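Long-range contacts in putative acetyltransferase Ta0821 (Thermoplasma acidophilum DSM 1728, PDB 3C26), which probably transfers an acyl group, as expected of a GNAT-family acetyltransferase: residues 125-130 against 255-260; 17-22 against 72-77; 79-84 against 180-185; 204-209 against 217-222. All coordinates share one frame; numbering follows the deposited sequence.

Overall arrangement
Contacts 1, 2 and 4 are buried, whereas contact 3, the join between the loop 79-84 and the strand 180-183, is only partly so. Contact 1 brings the strand 258-265 beside the end of strand 119-125, and contact 4, nested within the long loop that contact 1 closes, is a hairpin; the two touch where L259 CD2 meets F218 CE2 at 4.2 Å. Contact 2, across the chain's centre from contact 4 and about 29 Å away between centres, rests on van der Waals packing of F22 on backbone and of the T74 methyl on I19 and F22. Backbone bonding dominates contact 4, serine-backbone bonds hold contact 1, and contact 3 combines one carboxylate bond with the packing of L80 and P81.

Contact 1 (125-130 against 255-260); sequences YSWNEP and PASSLT. With EDO (1,2-ethanediol), chain H; EDO (1,2-ethanediol), chain I.
The ring of Y125 carries CD1 of L259 over one face, with CD1 of the tyrosine 4.1 Å from that methyl, while the carbonyl oxygen of S258 lies at the ring's edge. Y125 and L259 form a non-hydrogen-bonded antiparallel pair. One residue on, S126 is gripped twice: its N donates to S258 O (2.8 Å), and its OG receives the N-H of S258 at 2.8 Å in a fairly straight bond (162°). With chi1 at 56°, OG sits between the backbone N and the carbonyl carbon, which turns it to that N-H. The same hydroxyl bonds O2 of an ethanediol at 2.6 Å, whose two oxygens both donate to A256 O; the diol, probably from the crystallisation liquor, thus bridges the segments. W127 presents its indole edge to S257, CD1 to CB at 3.8 Å, and a water in the ring plane joins its NE1 (2.9 Å) to S257 OG. Y125 CB lies over one indole face, toward the rim. Farther out, S258 OG bonds E145, and K38 of the second subunit bonds S126 O and pairs with E129, so the turn also faces the dimer partner. A type I turn from Y125 to N128 thus leads from strand 119-125 toward helix 129-138, a beta-strand-to-helix connection of the GNAT fold, with strand 258-265 paired alongside its start.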
loop_
_atom_site.group_PDB
_atom_site.type_symbol
_atom_site.label_atom_id
_atom_site.label_comp_id
_atom_site.label_asym_id
_atom_site.label_seq_id
_atom_site.Cartn_x
_atom_site.Cartn_y
_atom_site.Cartn_z
ATOM N N TYR A 125 6.582 -8.654 4.183
ATOM C CA TYR A 125 5.478 -7.856 3.630
ATOM C C TYR A 125 5.432 -8.001 2.118
ATOM O O TYR A 125 6.456 -8.058 1.465
ATOM C CB TYR A 125 5.620 -6.387 3.959
ATOM C CG TYR A 125 5.280 -5.969 5.370
ATOM C CD1 TYR A 125 3.979 -6.071 5.851
ATOM C CD2 TYR A 125 6.225 -5.374 6.182
ATOM C CE1 TYR A 125 3.656 -5.664 7.092
ATOM C CE2 TYR A 125 5.889 -4.909 7.434
ATOM C CZ TYR A 125 4.621 -5.082 7.893
ATOM O OH TYR A 125 4.278 -4.583 9.148
ATOM N N SER A 126 4.219 -8.066 1.584
ATOM C CA SER A 126 3.962 -8.241 0.135
ATOM C C SER A 126 4.562 -7.093 -0.702
ATOM O O SER A 126 4.849 -7.254 -1.882
ATOM C CB SER A 126 2.459 -8.271 -0.136
ATOM O OG SER A 126 1.821 -7.090 0.368
ATOM N N TRP A 127 4.750 -5.930 -0.087
ATOM C CA TRP A 127 5.334 -4.747 -0.807
ATOM C C TRP A 127 6.860 -4.657 -0.697
ATOM O O TRP A 127 7.509 -3.801 -1.306
ATOM C CB TRP A 127 4.739 -3.439 -0.265
ATOM C CG TRP A 127 4.769 -3.301 1.255
ATOM C CD1 TRP A 127 3.689 -3.453 2.097
ATOM C CD2 TRP A 127 5.862 -2.927 2.087
ATOM N NE1 TRP A 127 4.065 -3.258 3.382
ATOM C CE2 TRP A 127 5.385 -2.906 3.416
ATOM C CE3 TRP A 127 7.215 -2.628 1.849
ATOM C CZ2 TRP A 127 6.209 -2.598 4.514
ATOM C CZ3 TRP A 127 8.036 -2.296 2.945
ATOM C CH2 TRP A 127 7.531 -2.292 4.252
ATOM N N ASN A 128 7.447 -5.535 0.117
ATOM C CA ASN A 128 8.885 -5.448 0.400
ATOM C C ASN A 128 9.667 -6.247 -0.619
ATOM O O ASN A 128 10.208 -7.304 -0.350
ATOM C CB ASN A 128 9.218 -5.851 1.830
ATOM C CG ASN A 128 10.626 -5.492 2.198
ATOM O OD1 ASN A 128 11.369 -5.000 1.355
ATOM N ND2 ASN A 128 11.002 -5.679 3.478
ATOM N N GLU A 129 9.705 -5.674 -1.810
ATOM C CA GLU A 129 10.230 -6.340 -2.964
ATOM C C GLU A 129 11.689 -6.773 -2.807
ATOM O O GLU A 129 12.025 -7.872 -3.206
ATOM C CB GLU A 129 10.056 -5.497 -4.219
ATOM C CG GLU A 129 10.250 -6.276 -5.484
ATOM C CD GLU A 129 9.131 -7.307 -5.774
ATOM O OE1 GLU A 129 8.048 -7.253 -5.186
ATOM O OE2 GLU A 129 9.363 -8.183 -6.629
ATOM N N PRO A 130 12.576 -5.889 -2.281
ATOM C CA PRO A 130 13.976 -6.298 -2.092
ATOM C C PRO A 130 14.101 -7.496 -1.134
ATOM O O PRO A 130 14.878 -8.407 -1.358
ATOM C CB PRO A 130 14.600 -5.040 -1.487
ATOM C CG PRO A 130 13.814 -3.933 -2.109
ATOM C CD PRO A 130 12.407 -4.435 -2.066
ATOM N N PRO A 255 -7.628 -5.625 0.605
ATOM C CA PRO A 255 -6.442 -5.014 1.170
ATOM C C PRO A 255 -5.389 -4.668 0.121
ATOM O O PRO A 255 -5.316 -5.270 -0.941
ATOM C CB PRO A 255 -5.923 -6.106 2.092
ATOM C CG PRO A 255 -6.179 -7.357 1.258
ATOM C CD PRO A 255 -7.504 -7.099 0.564
ATOM N N ALA A 256 -4.597 -3.675 0.452
ATOM C CA ALA A 256 -3.533 -3.205 -0.399
ATOM C C ALA A 256 -2.296 -4.037 -0.167
ATOM O O ALA A 256 -1.434 -4.143 -1.033
ATOM C CB ALA A 256 -3.232 -1.763 -0.126
ATOM N N SER A 257 -2.231 -4.691 0.969
ATOM C CA SER A 257 -1.063 -5.474 1.230
ATOM C C SER A 257 -1.299 -6.645 2.148
ATOM O O SER A 257 -2.348 -6.794 2.731
ATOM C CB SER A 257 0.043 -4.585 1.808
ATOM O OG SER A 257 -0.223 -4.262 3.162
ATOM N N SER A 258 -0.275 -7.467 2.231
ATOM C CA SER A 258 -0.319 -8.687 3.020
ATOM C C SER A 258 1.001 -9.035 3.707
ATOM O O SER A 258 2.082 -8.524 3.372
ATOM C CB SER A 258 -0.787 -9.886 2.172
ATOM O OG SER A 258 0.198 -10.419 1.301
ATOM N N LEU A 259 0.857 -9.856 4.731
ATOM C CA LEU A 259 2.005 -10.470 5.411
ATOM C C LEU A 259 2.175 -11.883 4.879
ATOM O O LEU A 259 1.366 -12.772 5.115
ATOM C CB LEU A 259 1.852 -10.502 6.932
ATOM C CG LEU A 259 3.149 -10.906 7.654
ATOM C CD1 LEU A 259 4.208 -9.815 7.446
ATOM C CD2 LEU A 259 2.902 -11.151 9.127
ATOM N N THR A 260 3.268 -12.084 4.180
ATOM C CA THR A 260 3.537 -13.351 3.538
ATOM C C THR A 260 4.500 -14.170 4.344
ATOM O O THR A 260 5.353 -13.620 5.045
ATOM C CB THR A 260 4.119 -13.127 2.096
ATOM O OG1 THR A 260 5.454 -12.609 2.164
ATOM C CG2 THR A 260 3.217 -12.173 1.262
HETATM C C1 EDO H . 1.052 -3.563 -2.633
HETATM O O1 EDO H . 0.923 -2.902 -1.363
HETATM C C2 EDO H . 2.011 -4.730 -2.504
HETATM O O2 EDO H . 1.278 -5.667 -1.746
HETATM C C1 EDO I . 8.442 -12.155 -5.052
HETATM O O1 EDO I . 9.193 -10.965 -5.349
HETATM C C2 EDO I . 8.842 -13.288 -5.978
HETATM O O2 EDO I . 10.227 -13.546 -5.783
HETATM O O HOH W 1 1.654 -3.363 4.980
#

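Contact 2 (17-22 against 72-77); sequences DEIKTF and VATIHM. With EDO (1,2-ethanediol), chain E.
F22 lays its ring against the backbone of V72 and A73, where residues 17-22, helix and turn, pack on strand 70-79 of the GNAT sheet. V72 O stands over one ring face, toward the rim, and the opposite face lies over I19 CA, near the ring centre, so the phenyl is sandwiched between I19 and the strand backbone. F22 CE2 comes closest to the strand backbone, 3.4 Å from A73 N, and F22 CZ is 3.6 Å from V72 C. F22 CG is anti to the carbonyl carbon (chi1 -69°), a torsion that swings the ring back under I19. A type I turn from I19 to F22, closed by F22 N bonding I19 O, brings the two residues together. T74 supplies the other half of the contact: its hydroxyl bonds G89 O of the next strand, while its side chain runs at a slant to those of I19 and F22 and touches both through the methyl CG2. R91 of strand 85-92 also touches F22 and T74, and H93 borders F22. The T74 methyl CG2 lies 3.8 Å from I19 CG1 and 3.9 Å from I19 CG2, and it reaches F22 CD2 at 3.5 Å.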
loop_
_atom_site.group_PDB
_atom_site.type_symbol
_atom_site.label_atom_id
_atom_site.label_comp_id
_atom_site.label_asym_id
_atom_site.label_seq_id
_atom_site.Cartn_x
_atom_site.Cartn_y
_atom_site.Cartn_z
ATOM N N ASP A 17 22.335 -0.863 23.102
ATOM C CA ASP A 17 22.238 0.556 22.767
ATOM C C ASP A 17 22.423 0.784 21.268
ATOM O O ASP A 17 21.791 1.639 20.659
ATOM C CB ASP A 17 23.237 1.399 23.552
ATOM C CG ASP A 17 22.703 1.864 24.886
ATOM O OD1 ASP A 17 21.507 1.658 25.198
ATOM O OD2 ASP A 17 23.505 2.487 25.621
ATOM N N GLU A 18 23.266 -0.046 20.665
ATOM C CA GLU A 18 23.550 0.065 19.236
ATOM C C GLU A 18 22.395 -0.516 18.473
ATOM O O GLU A 18 21.879 0.088 17.570
ATOM C CB GLU A 18 24.870 -0.608 18.870
ATOM C CG GLU A 18 26.048 0.249 19.301
ATOM C CD GLU A 18 27.323 -0.509 19.482
ATOM O OE1 GLU A 18 27.495 -1.194 20.523
ATOM O OE2 GLU A 18 28.196 -0.382 18.607
ATOM N N ILE A 19 21.955 -1.674 18.936
ATOM C CA ILE A 19 20.877 -2.408 18.316
ATOM C C ILE A 19 19.596 -1.571 18.227
ATOM O O ILE A 19 18.858 -1.634 17.245
ATOM C CB ILE A 19 20.577 -3.756 19.033
ATOM C CG1 ILE A 19 21.734 -4.754 18.766
ATOM C CG2 ILE A 19 19.241 -4.301 18.533
ATOM C CD1 ILE A 19 21.707 -6.117 19.594
ATOM N N LYS A 20 19.370 -0.778 19.263
ATOM C CA LYS A 20 18.158 0.054 19.347
ATOM C C LYS A 20 18.085 1.092 18.265
ATOM O O LYS A 20 17.006 1.585 17.990
ATOM C CB LYS A 20 18.038 0.802 20.684
ATOM C CG LYS A 20 17.454 0.047 21.860
ATOM C CD LYS A 20 18.066 0.703 23.098
ATOM C CE LYS A 20 17.498 0.304 24.410
ATOM N NZ LYS A 20 18.324 1.020 25.535
ATOM N N THR A 21 19.223 1.418 17.660
ATOM C CA THR A 21 19.289 2.392 16.537
ATOM C C THR A 21 19.153 1.769 15.134
ATOM O O THR A 21 19.074 2.456 14.106
ATOM C CB THR A 21 20.589 3.163 16.556
ATOM O OG1 THR A 21 21.668 2.267 16.247
ATOM C CG2 THR A 21 20.782 3.870 17.945
ATOM N N PHE A 22 19.097 0.455 15.101
ATOM C CA PHE A 22 18.954 -0.291 13.833
ATOM C C PHE A 22 17.493 -0.190 13.308
ATOM O O PHE A 22 16.537 -0.063 14.093
ATOM C CB PHE A 22 19.285 -1.785 14.047
ATOM C CG PHE A 22 20.757 -2.113 14.340
ATOM C CD1 PHE A 22 21.687 -1.144 14.585
ATOM C CD2 PHE A 22 21.168 -3.438 14.429
ATOM C CE1 PHE A 22 23.006 -1.485 14.926
ATOM C CE2 PHE A 22 22.457 -3.761 14.702
ATOM C CZ PHE A 22 23.384 -2.784 14.976
ATOM N N VAL A 72 26.498 -4.430 13.561
ATOM C CA VAL A 72 25.987 -3.627 12.428
ATOM C C VAL A 72 24.632 -4.139 11.847
ATOM O O VAL A 72 23.936 -3.447 11.097
ATOM C CB VAL A 72 27.078 -3.425 11.292
ATOM C CG1 VAL A 72 28.358 -2.720 11.852
ATOM C CG2 VAL A 72 27.414 -4.756 10.596
ATOM N N ALA A 73 24.265 -5.348 12.243
ATOM C CA ALA A 73 23.011 -5.996 11.783
ATOM C C ALA A 73 22.547 -7.022 12.804
ATOM O O ALA A 73 23.359 -7.613 13.575
ATOM C CB ALA A 73 23.197 -6.678 10.440
ATOM N N THR A 74 21.237 -7.229 12.824
ATOM C CA THR A 74 20.656 -8.252 13.695
ATOM C C THR A 74 19.819 -9.216 12.908
ATOM O O THR A 74 19.297 -8.903 11.823
ATOM C CB THR A 74 19.716 -7.626 14.784
ATOM O OG1 THR A 74 18.602 -6.942 14.153
ATOM C CG2 THR A 74 20.464 -6.652 15.685
ATOM N N ILE A 75 19.716 -10.414 13.465
ATOM C CA ILE A 75 18.706 -11.376 13.059
ATOM C C ILE A 75 18.237 -12.115 14.325
ATOM O O ILE A 75 19.064 -12.503 15.157
ATOM C CB ILE A 75 19.204 -12.407 11.984
ATOM C CG1 ILE A 75 18.069 -13.293 11.503
ATOM C CG2 ILE A 75 20.246 -13.367 12.574
ATOM C CD1 ILE A 75 17.240 -12.718 10.467
ATOM N N HIS A 76 16.911 -12.284 14.452
ATOM C CA HIS A 76 16.320 -13.100 15.528
ATOM C C HIS A 76 16.014 -14.519 15.015
ATOM O O HIS A 76 15.571 -14.695 13.899
ATOM C CB HIS A 76 15.036 -12.446 16.067
ATOM C CG HIS A 76 14.323 -13.255 17.118
ATOM N ND1 HIS A 76 13.024 -13.711 16.967
ATOM C CD2 HIS A 76 14.734 -13.683 18.338
ATOM C CE1 HIS A 76 12.684 -14.403 18.045
ATOM N NE2 HIS A 76 13.698 -14.389 18.894
HETATM N N MSE A 77 16.282 -15.524 15.847
HETATM C CA MSE A 77 15.928 -16.908 15.536
HETATM C C MSE A 77 15.184 -17.556 16.717
HETATM O O MSE A 77 15.533 -17.394 17.880
HETATM C CB MSE A 77 17.167 -17.777 15.312
HETATM C CG MSE A 77 18.185 -17.251 14.407
HETATM SE SE MSE A 77 19.841 -18.314 14.665
HETATM C CE MSE A 77 20.952 -16.913 13.928
HETATM C C1 EDO E . 9.827 -14.592 15.021
HETATM O O1 EDO E . 9.929 -14.587 16.438
HETATM C C2 EDO E . 10.410 -13.309 14.494
HETATM O O2 EDO E . 11.778 -13.226 14.820
#

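Contact 3 (79-84 against 180-185)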
loop_
_atom_site.group_PDB
_atom_site.type_symbol
_atom_site.label_atom_id
_atom_site.label_comp_id
_atom_site.label_asym_id
_atom_site.label_seq_id
_atom_site.Cartn_x
_atom_site.Cartn_y
_atom_site.Cartn_z
ATOM N N LYS A 79 13.357 -21.371 17.713
ATOM C CA LYS A 79 12.950 -22.746 17.416
ATOM C C LYS A 79 11.510 -22.902 17.870
ATOM O O LYS A 79 11.141 -22.489 18.960
ATOM C CB LYS A 79 13.874 -23.761 18.085
ATOM C CG LYS A 79 13.616 -25.200 17.669
ATOM C CD LYS A 79 14.734 -26.078 18.063
ATOM C CE LYS A 79 15.557 -26.511 16.851
ATOM N NZ LYS A 79 16.753 -27.379 17.261
ATOM N N LEU A 80 10.704 -23.472 16.994
ATOM C CA LEU A 80 9.270 -23.630 17.212
ATOM C C LEU A 80 8.981 -25.065 17.629
ATOM O O LEU A 80 9.850 -25.901 17.581
ATOM C CB LEU A 80 8.499 -23.264 15.957
ATOM C CG LEU A 80 8.845 -21.896 15.317
ATOM C CD1 LEU A 80 7.929 -21.620 14.163
ATOM C CD2 LEU A 80 8.798 -20.790 16.399
ATOM N N PRO A 81 7.759 -25.341 18.048
ATOM C CA PRO A 81 7.451 -26.672 18.557
ATOM C C PRO A 81 7.459 -27.761 17.466
ATOM O O PRO A 81 7.687 -28.937 17.744
ATOM C CB PRO A 81 6.048 -26.502 19.162
ATOM C CG PRO A 81 5.843 -25.068 19.339
ATOM C CD PRO A 81 6.669 -24.382 18.267
ATOM N N ASP A 82 7.190 -27.375 16.236
ATOM C CA ASP A 82 7.197 -28.354 15.125
ATOM C C ASP A 82 8.645 -28.665 14.679
ATOM O O ASP A 82 8.889 -29.479 13.793
ATOM C CB ASP A 82 6.336 -27.879 13.950
ATOM C CG ASP A 82 6.791 -26.556 13.399
ATOM O OD1 ASP A 82 7.811 -26.038 13.859
ATOM O OD2 ASP A 82 6.118 -26.006 12.515
ATOM N N GLY A 83 9.596 -28.002 15.308
ATOM C CA GLY A 83 11.003 -28.260 15.064
ATOM C C GLY A 83 11.608 -27.291 14.058
ATOM O O GLY A 83 12.809 -27.311 13.808
ATOM N N SER A 84 10.764 -26.436 13.480
ATOM C CA SER A 84 11.251 -25.427 12.513
ATOM C C SER A 84 11.839 -24.268 13.297
ATOM O O SER A 84 11.734 -24.216 14.526
ATOM C CB SER A 84 10.147 -24.895 11.614
ATOM O OG SER A 84 9.129 -24.315 12.378
ATOM N N LYS A 180 5.028 -16.041 14.832
ATOM C CA LYS A 180 5.680 -17.267 14.442
ATOM C C LYS A 180 4.646 -18.132 13.710
ATOM O O LYS A 180 3.544 -18.327 14.183
ATOM C CB LYS A 180 6.232 -17.977 15.692
ATOM C CG LYS A 180 7.305 -17.205 16.442
ATOM C CD LYS A 180 7.619 -17.789 17.833
ATOM C CE LYS A 180 6.695 -17.229 18.881
ATOM N NZ LYS A 180 6.839 -17.814 20.300
ATOM N N TYR A 181 5.013 -18.613 12.525
ATOM C CA TYR A 181 4.167 -19.536 11.777
ATOM C C TYR A 181 4.607 -20.971 12.119
ATOM O O TYR A 181 5.683 -21.434 11.740
ATOM C CB TYR A 181 4.223 -19.259 10.256
ATOM C CG TYR A 181 3.081 -19.890 9.483
ATOM C CD1 TYR A 181 1.784 -19.339 9.539
ATOM C CD2 TYR A 181 3.280 -21.007 8.685
ATOM C CE1 TYR A 181 0.749 -19.873 8.830
ATOM C CE2 TYR A 181 2.227 -21.560 8.006
ATOM C CZ TYR A 181 0.966 -21.007 8.085
ATOM O OH TYR A 181 -0.062 -21.585 7.373
HETATM N N MSE A 182 3.729 -21.672 12.807
HETATM C CA MSE A 182 4.038 -22.981 13.354
HETATM C C MSE A 182 2.929 -23.982 13.105
HETATM O O MSE A 182 1.763 -23.630 13.021
HETATM C CB MSE A 182 4.249 -22.848 14.880
HETATM C CG MSE A 182 3.017 -22.402 15.643
HETATM SE SE MSE A 182 3.236 -22.189 17.616
HETATM C CE MSE A 182 4.218 -20.530 17.671
ATOM N N CYS A 183 3.315 -25.235 13.033
ATOM C CA CYS A 183 2.374 -26.308 12.811
ATOM C C CYS A 183 2.380 -27.287 13.968
ATOM O O CYS A 183 3.357 -27.435 14.711
ATOM C CB CYS A 183 2.647 -27.041 11.498
ATOM S SG CYS A 183 3.014 -25.931 10.094
ATOM N N SER A 184 1.229 -27.897 14.144
ATOM C CA SER A 184 1.090 -28.986 15.110
ATOM C C SER A 184 -0.147 -29.826 14.798
ATOM O O SER A 184 -1.265 -29.298 14.720
ATOM C CB SER A 184 1.058 -28.464 16.543
ATOM O OG SER A 184 0.671 -29.512 17.410
ATOM N N ASP A 185 0.113 -31.129 14.606
ATOM C CA ASP A 185 -0.892 -32.198 14.241
ATOM C C ASP A 185 -2.069 -32.154 15.150
ATOM O O ASP A 185 -3.224 -32.421 14.788
ATOM C CB ASP A 185 -0.308 -33.617 14.417
ATOM C CG ASP A 185 0.755 -33.962 13.363
ATOM O OD1 ASP A 185 1.009 -33.121 12.459
ATOM O OD2 ASP A 185 1.338 -35.065 13.445
#
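D82 reaches across to the strand 180-183 with one carboxylate oxygen: OD2 accepts the N-H of C183 at 3.0 Å (156°), met from above the carboxylate plane. Beside it, L80 fits its two methyls against the strand, CD1 near Y181 O (3.3 Å) and CB of M182 (3.9 Å), CD2 on CD of K180 at 3.5 Å. The leucine meets the M182 side chain at about a right angle, while P81 lays its CD near the selenium of this selenomethionine (4.1 Å). What positions the carboxylate is the loop itself. D82 OD1, the other oxygen, accepts from S84 N (3.0 Å) and S84 OG (2.6 Å); the first bond makes an Asx turn, and the hydroxyl comes from the syn side. With chi1 at 59°, CG is placed between backbone N and carbonyl carbon, which lets the group span from its own turn to C183. The type I turn from L80 to G83, closed by G83 N on L80 O, frames it. Outside the two segments, R121 forms a salt bridge with D82 OD2 and also bonds Y181 O; C183 is fixed by its disulfide to C174, and K180 ends in a salt bridge with E78 and a bond to Y194. The D82 bond to C183 N thus joins the turn between strands 70-79 and 85-92 to a disulfide-linked hairpin. Held through both oxygens beside an arginine, the carboxylate is probably ionised.

Contact 4 (204-209 against 217-222); sequences TFVYFD and LFVNDS
F218 points CD1 at the edge of the Y207 ring, 4.3 Å from Y207 CD2, and Y207 O lies at the edge of the F218 ring. Y242 stacks on F218, and W179 meets it edge-to-face. On the same face of the hairpin, F205 inclines to the amide of N220, with ring and amide planes 78° apart and F205 CD2 3.8 Å from N220 ND2; F175 stacks on that ring. On the opposite face V206, F208 and L217 pack: V206 CG1 rests 4.1 Å from L217 CB, and F208 touches CG of the same leucine through its CB. F228 of helix 225-232 packs on both V206 and L217. Behind these side chains the backbone bonds tie Y207 to F218 in both directions, the shorter being F218 N to Y207 O at 2.7 Å and nearly straight (174°). At F205 the regularity breaks. Its O accepts from N220 N (3.0 Å) and weakly from D221 N, while its own N donates to D221 O from well above the carbonyl plane. N220 and D221 therefore face one residue, a classic beta bulge; N220 OD1 is taken up by Y146 and F176. At the open end a water joins T204 OG1 to S222 OG, 2.6 Å from the serine. The whole is an antiparallel beta hairpin, strands 204-211 and 214-221, bulged toward the end away from its connecting turn.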
loop_
_atom_site.group_PDB
_atom_site.type_symbol
_atom_site.label_atom_id
_atom_site.label_comp_id
_atom_site.label_asym_id
_atom_site.label_seq_id
_atom_site.Cartn_x
_atom_site.Cartn_y
_atom_site.Cartn_z
ATOM N N THR A 204 -13.177 -21.140 14.683
ATOM C CA THR A 204 -12.493 -19.895 15.066
ATOM C C THR A 204 -11.134 -20.201 15.720
ATOM O O THR A 204 -10.999 -20.994 16.622
ATOM C CB THR A 204 -13.307 -19.012 16.021
ATOM O OG1 THR A 204 -14.627 -18.797 15.495
ATOM C CG2 THR A 204 -12.631 -17.685 16.152
ATOM N N PHE A 205 -10.104 -19.583 15.181
ATOM C CA PHE A 205 -8.775 -19.740 15.727
ATOM C C PHE A 205 -8.043 -18.432 15.488
ATOM O O PHE A 205 -7.532 -18.185 14.408
ATOM C CB PHE A 205 -8.071 -20.922 15.080
ATOM C CG PHE A 205 -6.811 -21.343 15.781
ATOM C CD1 PHE A 205 -6.636 -22.636 16.215
ATOM C CD2 PHE A 205 -5.832 -20.422 16.060
ATOM C CE1 PHE A 205 -5.467 -23.009 16.874
ATOM C CE2 PHE A 205 -4.679 -20.775 16.707
ATOM C CZ PHE A 205 -4.481 -22.068 17.111
ATOM N N VAL A 206 -8.074 -17.580 16.515
ATOM C CA VAL A 206 -7.503 -16.246 16.487
ATOM C C VAL A 206 -6.468 -16.004 17.596
ATOM O O VAL A 206 -6.675 -16.263 18.779
ATOM C CB VAL A 206 -8.625 -15.137 16.628
ATOM C CG1 VAL A 206 -8.059 -13.723 16.567
ATOM C CG2 VAL A 206 -9.680 -15.317 15.565
ATOM N N TYR A 207 -5.337 -15.528 17.161
ATOM C CA TYR A 207 -4.295 -15.109 18.083
ATOM C C TYR A 207 -4.339 -13.575 18.186
ATOM O O TYR A 207 -4.374 -12.883 17.182
ATOM C CB TYR A 207 -2.917 -15.577 17.602
ATOM C CG TYR A 207 -1.845 -15.054 18.511
ATOM C CD1 TYR A 207 -1.499 -15.713 19.674
ATOM C CD2 TYR A 207 -1.242 -13.832 18.244
ATOM C CE1 TYR A 207 -0.523 -15.192 20.525
ATOM C CE2 TYR A 207 -0.304 -13.300 19.086
ATOM C CZ TYR A 207 0.047 -13.957 20.213
ATOM O OH TYR A 207 1.001 -13.346 21.007
ATOM N N PHE A 208 -4.377 -13.065 19.408
ATOM C CA PHE A 208 -4.388 -11.633 19.642
ATOM C C PHE A 208 -3.261 -11.150 20.567
ATOM O O PHE A 208 -2.771 -11.877 21.418
ATOM C CB PHE A 208 -5.763 -11.122 20.148
ATOM C CG PHE A 208 -6.127 -11.595 21.500
ATOM C CD1 PHE A 208 -5.732 -10.889 22.637
ATOM C CD2 PHE A 208 -6.907 -12.720 21.654
ATOM C CE1 PHE A 208 -6.048 -11.357 23.894
ATOM C CE2 PHE A 208 -7.210 -13.175 22.895
ATOM C CZ PHE A 208 -6.803 -12.470 24.025
ATOM N N ASP A 209 -2.864 -9.900 20.325
ATOM C CA ASP A 209 -1.806 -9.231 21.068
ATOM C C ASP A 209 -2.206 -7.777 21.278
ATOM O O ASP A 209 -2.243 -6.975 20.358
ATOM C CB ASP A 209 -0.461 -9.335 20.309
ATOM C CG ASP A 209 0.713 -8.771 21.103
ATOM O OD1 ASP A 209 0.538 -8.475 22.277
ATOM O OD2 ASP A 209 1.814 -8.613 20.533
ATOM N N LEU A 217 -4.675 -8.774 15.688
ATOM C CA LEU A 217 -5.376 -10.039 15.639
ATOM C C LEU A 217 -5.006 -10.792 14.397
ATOM O O LEU A 217 -5.098 -10.272 13.296
ATOM C CB LEU A 217 -6.926 -9.857 15.726
ATOM C CG LEU A 217 -7.365 -9.007 16.951
ATOM C CD1 LEU A 217 -7.526 -7.526 16.606
ATOM C CD2 LEU A 217 -8.673 -9.556 17.551
ATOM N N PHE A 218 -4.554 -12.017 14.586
ATOM C CA PHE A 218 -4.231 -12.914 13.498
ATOM C C PHE A 218 -5.329 -13.959 13.335
ATOM O O PHE A 218 -5.492 -14.878 14.142
ATOM C CB PHE A 218 -2.915 -13.618 13.749
ATOM C CG PHE A 218 -1.746 -12.769 13.570
ATOM C CD1 PHE A 218 -1.430 -11.786 14.495
ATOM C CD2 PHE A 218 -0.962 -12.896 12.430
ATOM C CE1 PHE A 218 -0.326 -10.988 14.314
ATOM C CE2 PHE A 218 0.178 -12.094 12.248
ATOM C CZ PHE A 218 0.475 -11.139 13.168
ATOM N N VAL A 219 -6.076 -13.829 12.258
ATOM C CA VAL A 219 -7.213 -14.714 12.025
ATOM C C VAL A 219 -6.746 -15.876 11.201
ATOM O O VAL A 219 -6.619 -15.797 9.985
ATOM C CB VAL A 219 -8.355 -13.991 11.360
ATOM C CG1 VAL A 219 -9.625 -14.906 11.258
ATOM C CG2 VAL A 219 -8.654 -12.751 12.163
ATOM N N ASN A 220 -6.495 -16.959 11.915
ATOM C CA ASN A 220 -6.014 -18.230 11.342
ATOM C C ASN A 220 -7.114 -19.116 10.766
ATOM O O ASN A 220 -6.871 -19.961 9.906
ATOM C CB ASN A 220 -5.240 -19.002 12.403
ATOM C CG ASN A 220 -3.893 -18.346 12.738
ATOM O OD1 ASN A 220 -3.070 -18.161 11.852
ATOM N ND2 ASN A 220 -3.683 -17.984 14.005
ATOM N N ASP A 221 -8.310 -18.934 11.304
ATOM C CA ASP A 221 -9.507 -19.660 10.890
ATOM C C ASP A 221 -10.758 -19.016 11.470
ATOM O O ASP A 221 -10.756 -18.402 12.543
ATOM C CB ASP A 221 -9.465 -21.155 11.275
ATOM C CG ASP A 221 -10.406 -22.022 10.386
ATOM O OD1 ASP A 221 -11.181 -21.439 9.562
ATOM O OD2 ASP A 221 -10.310 -23.268 10.491
ATOM N N SER A 222 -11.821 -19.125 10.701
ATOM C CA SER A 222 -13.128 -18.622 11.131
ATOM C C SER A 222 -14.219 -19.122 10.203
ATOM O O SER A 222 -13.980 -19.228 9.011
ATOM C CB SER A 222 -13.168 -17.092 11.153
ATOM O OG SER A 222 -14.492 -16.689 11.472
HETATM O O HOH W 2 -14.952 -16.248 13.943
#